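Local atomic coordinates of possible periplasmic protein (PDB entry 3RGC), a protein that probably acts as a SurA-like periplasmic chaperone and may also have peptidyl-prolyl cis-trans isomerase activity. Residues R100-Y103 and E104-S108; N68-T71 and L72-K76. All coordinates share one frame; numbering follows the deposited sequence.

Contact 1 of 2, residues R100-Y103 and E104-S108; sequences RKLY and EKIAS
The last turns of the long helix 86-107 bring Arg100, Lys101, Leu102 and Tyr103 against Glu104, Lys105, Ile106 and Ala107 in regular alpha-helical i to i+4 pairing. Four consecutive backbone hydrogen bonds hold the turn. Glu104 N reaches Arg100 O at 3.0 Å; the next two, Lys105 N to Lys101 O and Ile106 N to Leu102 O, are the straightest, each with 171° at the hydrogen. In the fourth, Ala107 N sits above the carbonyl plane of Tyr103, 38° out of it.

One face of the turn is apolar. Leu102 and Ile106 run alongside each other in the same direction, and their CD1 methyls meet at 4.1 Å. Leu102 gets there with CG anti to its backbone N, and the pair is buried from two directions: Leu102 packs on Glu41, Gln44 and Leu48 of helix 30-48, Ile106 on Tyr237 and Phe238 of helix 218-244. The end of helix 86-107 is thus held between helix 30-48 and helix 218-244.

Away from that pair the turn carries polar side chains. With CG beside its backbone N (chi1 -63°), Glu104 runs extended back toward Arg100, its CG 3.0 Å from Arg100 O, while the guanidinium of Arg100 leads away and makes no contact with the carboxylate. A water donates to Lys101 O and, at a longer 3.3 Å, to Glu104 OE1, bridging the two. Lys101 turns its amine to Glu56, in a salt bridge, and to Val51 O. Past Ala107, the Ser108 hydroxyl donates to Lys105 O at 2.7 Å, in the carbonyl plane and on a lone pair.

Contact 2 of 2, residues N68-T71 and L72-K76; sequences NKTT and LNAFK
Between helix 54-67 and helix 72-81 the backbone leaves one helix through a Schellman motif, with Lys69 at positive phi as its C-prime residue, and passes through extended Thr70 and Thr71 into the next. This short connection joins the two helices. Thr71 holds the N-cap position, but its side chain makes no capping bond; its carbonyl instead starts the alpha-helical pairing. Phe75 N donates to Thr71 O at 2.8 Å, almost straight at 167° and lying nearly along the C=O axis. Lys76 N repeats the pattern on Leu72 O.

Thr70 brings its hydroxyl over the first turn. With OG1 anti to its own backbone N (chi1 -173°), the oxygen reaches the methyl of Ala74, 3.3 Å from CB, and also makes a weak hydrogen bond to Thr71 O. That carbonyl therefore receives one strong bond from the new helix and one weak one from the loop. The CG2 methyl of Thr71 lies against the start of the helix, 3.0 Å from Leu72 N.

Phe75 swings its ring away from the loop, CG anti to the backbone N, to meet the ring of Phe89 on helix 86-107 with the planes at about 55°. Thr70, Leu72 and Phe75 all touch Leu65 of helix 54-67, so the loop and the new helix share a contact with this leucine. The root of the Phe75 side chain stays by the loop, CB 3.3 Å from Thr71 O.

Overall arrangement
Both contacts are local, each within one continuous stretch; their centres lie about 28 Å apart and their nearest atoms about 11 Å. Contact 2 comes first in the chain and sits at the surface, where a loop gives way to helix 72-81; contact 1 is partly buried, near the end of helix 86-107, the next helix along. Phe75 of contact 2 reaches Phe89 on that same helix, so both contacts involve helix 86-107. Their chemistry differs with place: residues 100-107 are continuous helix with an apolar face closed by helices 30-48 and 218-244, whereas 68-76 has one clear backbone bond across the segments, Phe75 N to Thr71 O, a weak hydroxyl bond and packing on Leu65.

Contact 1 of 2, residues R100-Y103 and E104-S108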
loop_
_atom_site.group_PDB
_atom_site.type_symbol
_atom_site.label_atom_id
_atom_site.label_comp_id
_atom_site.label_asym_id
_atom_site.label_seq_id
_atom_site.Cartn_x
_atom_site.Cartn_y
_atom_site.Cartn_z
ATOM N N ARG B 100 -18.820 -0.387 21.852
ATOM C CA ARG B 100 -18.032 0.586 21.092
ATOM C C ARG B 100 -18.494 2.019 21.356
ATOM O O ARG B 100 -17.657 2.904 21.537
ATOM C CB ARG B 100 -18.029 0.292 19.587
ATOM C CG ARG B 100 -16.888 -0.619 19.156
ATOM C CD ARG B 100 -16.703 -0.661 17.643
ATOM N NE ARG B 100 -17.732 -1.454 16.976
ATOM C CZ ARG B 100 -17.806 -2.780 17.036
ATOM N NH1 ARG B 100 -16.918 -3.468 17.745
ATOM N NH2 ARG B 100 -18.775 -3.419 16.394
ATOM N N LYS B 101 -19.812 2.251 21.394
ATOM C CA LYS B 101 -20.312 3.581 21.752
ATOM C C LYS B 101 -19.805 3.984 23.151
ATOM O O LYS B 101 -19.399 5.124 23.369
ATOM C CB LYS B 101 -21.838 3.651 21.690
ATOM C CG LYS B 101 -22.423 3.932 20.313
ATOM C CD LYS B 101 -23.926 4.167 20.400
ATOM C CE LYS B 101 -24.460 4.863 19.166
ATOM N NZ LYS B 101 -25.802 5.490 19.424
ATOM N N LEU B 102 -19.798 3.025 24.079
ATOM C CA LEU B 102 -19.397 3.273 25.468
ATOM C C LEU B 102 -17.950 3.736 25.552
ATOM O O LEU B 102 -17.642 4.750 26.185
ATOM C CB LEU B 102 -19.596 2.006 26.328
ATOM C CG LEU B 102 -18.933 2.056 27.709
ATOM C CD1 LEU B 102 -19.522 3.194 28.526
ATOM C CD2 LEU B 102 -19.023 0.727 28.487
ATOM N N TYR B 103 -17.059 2.996 24.902
ATOM C CA TYR B 103 -15.644 3.366 24.903
ATOM C C TYR B 103 -15.334 4.647 24.098
ATOM O O TYR B 103 -14.381 5.355 24.406
ATOM C CB TYR B 103 -14.783 2.186 24.453
ATOM C CG TYR B 103 -14.851 1.045 25.433
ATOM C CD1 TYR B 103 -14.351 1.185 26.704
ATOM C CD2 TYR B 103 -15.447 -0.155 25.098
ATOM C CE1 TYR B 103 -14.429 0.158 27.616
ATOM C CE2 TYR B 103 -15.536 -1.188 26.004
ATOM C CZ TYR B 103 -15.024 -1.026 27.265
ATOM O OH TYR B 103 -15.092 -2.049 28.184
ATOM N N GLU B 104 -16.126 4.943 23.072
ATOM C CA GLU B 104 -15.985 6.227 22.376
ATOM C C GLU B 104 -16.332 7.358 23.327
ATOM O O GLU B 104 -15.601 8.323 23.440
ATOM C CB GLU B 104 -16.957 6.341 21.207
ATOM C CG GLU B 104 -16.805 5.364 20.075
ATOM C CD GLU B 104 -18.006 5.423 19.128
ATOM O OE1 GLU B 104 -18.722 6.456 19.125
ATOM O OE2 GLU B 104 -18.247 4.432 18.403
ATOM N N LYS B 105 -17.490 7.246 23.975
ATOM C CA LYS B 105 -17.946 8.239 24.942
ATOM C C LYS B 105 -16.882 8.462 26.013
ATOM O O LYS B 105 -16.458 9.590 26.277
ATOM C CB LYS B 105 -19.259 7.761 25.584
ATOM C CG LYS B 105 -19.888 8.728 26.569
ATOM C CD LYS B 105 -20.284 10.031 25.881
ATOM C CE LYS B 105 -21.123 10.917 26.790
ATOM N NZ LYS B 105 -21.381 12.268 26.193
ATOM N N ILE B 106 -16.435 7.377 26.627
ATOM C CA ILE B 106 -15.416 7.481 27.650
ATOM C C ILE B 106 -14.189 8.199 27.118
ATOM O O ILE B 106 -13.696 9.124 27.750
ATOM C CB ILE B 106 -15.029 6.097 28.214
ATOM C CG1 ILE B 106 -16.150 5.555 29.103
ATOM C CG2 ILE B 106 -13.732 6.168 29.013
ATOM C CD1 ILE B 106 -15.799 4.243 29.746
ATOM N N ALA B 107 -13.682 7.784 25.962
ATOM C CA ALA B 107 -12.497 8.456 25.425
ATOM C C ALA B 107 -12.732 9.940 25.090
ATOM O O ALA B 107 -11.787 10.722 25.055
ATOM C CB ALA B 107 -11.977 7.729 24.224
ATOM N N SER B 108 -13.980 10.331 24.834
ATOM C CA SER B 108 -14.260 11.724 24.490
ATOM C C SER B 108 -14.071 12.611 25.716
ATOM O O SER B 108 -14.109 13.833 25.626
ATOM C CB SER B 108 -15.672 11.890 23.916
ATOM O OG SER B 108 -16.663 11.971 24.934
HETATM O O HOH W 1 -20.422 7.326 21.809
#

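Contact 2 of 2, residues N68-T71 and L72-K76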
loop_
_atom_site.group_PDB
_atom_site.type_symbol
_atom_site.label_atom_id
_atom_site.label_comp_id
_atom_site.label_asym_id
_atom_site.label_seq_id
_atom_site.Cartn_x
_atom_site.Cartn_y
_atom_site.Cartn_z
ATOM N N ASN B 68 -16.582 -5.914 3.667
ATOM C CA ASN B 68 -16.213 -7.311 3.447
ATOM C C ASN B 68 -16.596 -7.766 2.057
ATOM O O ASN B 68 -16.534 -8.959 1.749
ATOM C CB ASN B 68 -16.875 -8.231 4.480
ATOM C CG ASN B 68 -16.522 -7.863 5.906
ATOM O OD1 ASN B 68 -15.611 -7.075 6.150
ATOM N ND2 ASN B 68 -17.240 -8.440 6.860
ATOM N N LYS B 69 -17.016 -6.811 1.231
ATOM C CA LYS B 69 -17.368 -7.069 -0.165
ATOM C C LYS B 69 -18.409 -8.175 -0.321
ATOM O O LYS B 69 -18.280 -9.049 -1.184
ATOM C CB LYS B 69 -16.116 -7.395 -0.990
ATOM N N THR B 70 -19.441 -8.134 0.515
ATOM C CA THR B 70 -20.536 -9.090 0.418
ATOM C C THR B 70 -21.889 -8.376 0.454
ATOM O O THR B 70 -21.953 -7.147 0.368
ATOM C CB THR B 70 -20.451 -10.191 1.512
ATOM O OG1 THR B 70 -21.455 -11.189 1.284
ATOM C CG2 THR B 70 -20.619 -9.599 2.903
ATOM N N THR B 71 -22.956 -9.159 0.571
ATOM C CA THR B 71 -24.324 -8.664 0.505
ATOM C C THR B 71 -25.090 -9.352 1.618
ATOM O O THR B 71 -24.651 -10.391 2.115
ATOM C CB THR B 71 -24.969 -9.041 -0.847
ATOM O OG1 THR B 71 -24.143 -8.566 -1.918
ATOM C CG2 THR B 71 -26.362 -8.444 -0.980
ATOM N N LEU B 72 -26.230 -8.789 2.012
ATOM C CA LEU B 72 -27.045 -9.394 3.068
ATOM C C LEU B 72 -27.394 -10.838 2.756
ATOM O O LEU B 72 -27.210 -11.714 3.590
ATOM C CB LEU B 72 -28.331 -8.602 3.320
ATOM C CG LEU B 72 -29.147 -9.091 4.522
ATOM C CD1 LEU B 72 -28.331 -8.994 5.801
ATOM C CD2 LEU B 72 -30.460 -8.330 4.667
ATOM N N ASN B 73 -27.905 -11.083 1.554
ATOM C CA ASN B 73 -28.302 -12.435 1.166
ATOM C C ASN B 73 -27.142 -13.430 1.223
ATOM O O ASN B 73 -27.286 -14.544 1.728
ATOM C CB ASN B 73 -28.933 -12.433 -0.226
ATOM C CG ASN B 73 -30.287 -11.770 -0.244
ATOM O OD1 ASN B 73 -30.708 -11.173 0.744
ATOM N ND2 ASN B 73 -30.982 -11.867 -1.374
ATOM N N ALA B 74 -25.993 -13.021 0.700
ATOM C CA ALA B 74 -24.803 -13.864 0.718
ATOM C C ALA B 74 -24.337 -14.086 2.156
ATOM O O ALA B 74 -24.009 -15.206 2.552
ATOM C CB ALA B 74 -23.693 -13.239 -0.119
ATOM N N PHE B 75 -24.317 -13.015 2.940
ATOM C CA PHE B 75 -23.958 -13.146 4.340
ATOM C C PHE B 75 -24.932 -14.078 5.069
ATOM O O PHE B 75 -24.526 -14.847 5.952
ATOM C CB PHE B 75 -23.878 -11.781 5.037
ATOM C CG PHE B 75 -23.597 -11.883 6.506
ATOM C CD1 PHE B 75 -22.300 -12.005 6.967
ATOM C CD2 PHE B 75 -24.634 -11.905 7.419
ATOM C CE1 PHE B 75 -22.041 -12.121 8.316
ATOM C CE2 PHE B 75 -24.385 -12.025 8.769
ATOM C CZ PHE B 75 -23.087 -12.138 9.219
ATOM N N LYS B 76 -26.208 -14.025 4.686
ATOM C CA LYS B 76 -27.229 -14.858 5.322
ATOM C C LYS B 76 -27.093 -16.327 4.924
ATOM O O LYS B 76 -27.434 -17.226 5.701
ATOM C CB LYS B 76 -28.633 -14.351 4.992
ATOM C CG LYS B 76 -29.175 -13.309 5.962
ATOM C CD LYS B 76 -30.461 -12.726 5.423
ATOM C CE LYS B 76 -31.149 -11.852 6.443
ATOM N NZ LYS B 76 -32.348 -11.185 5.869
#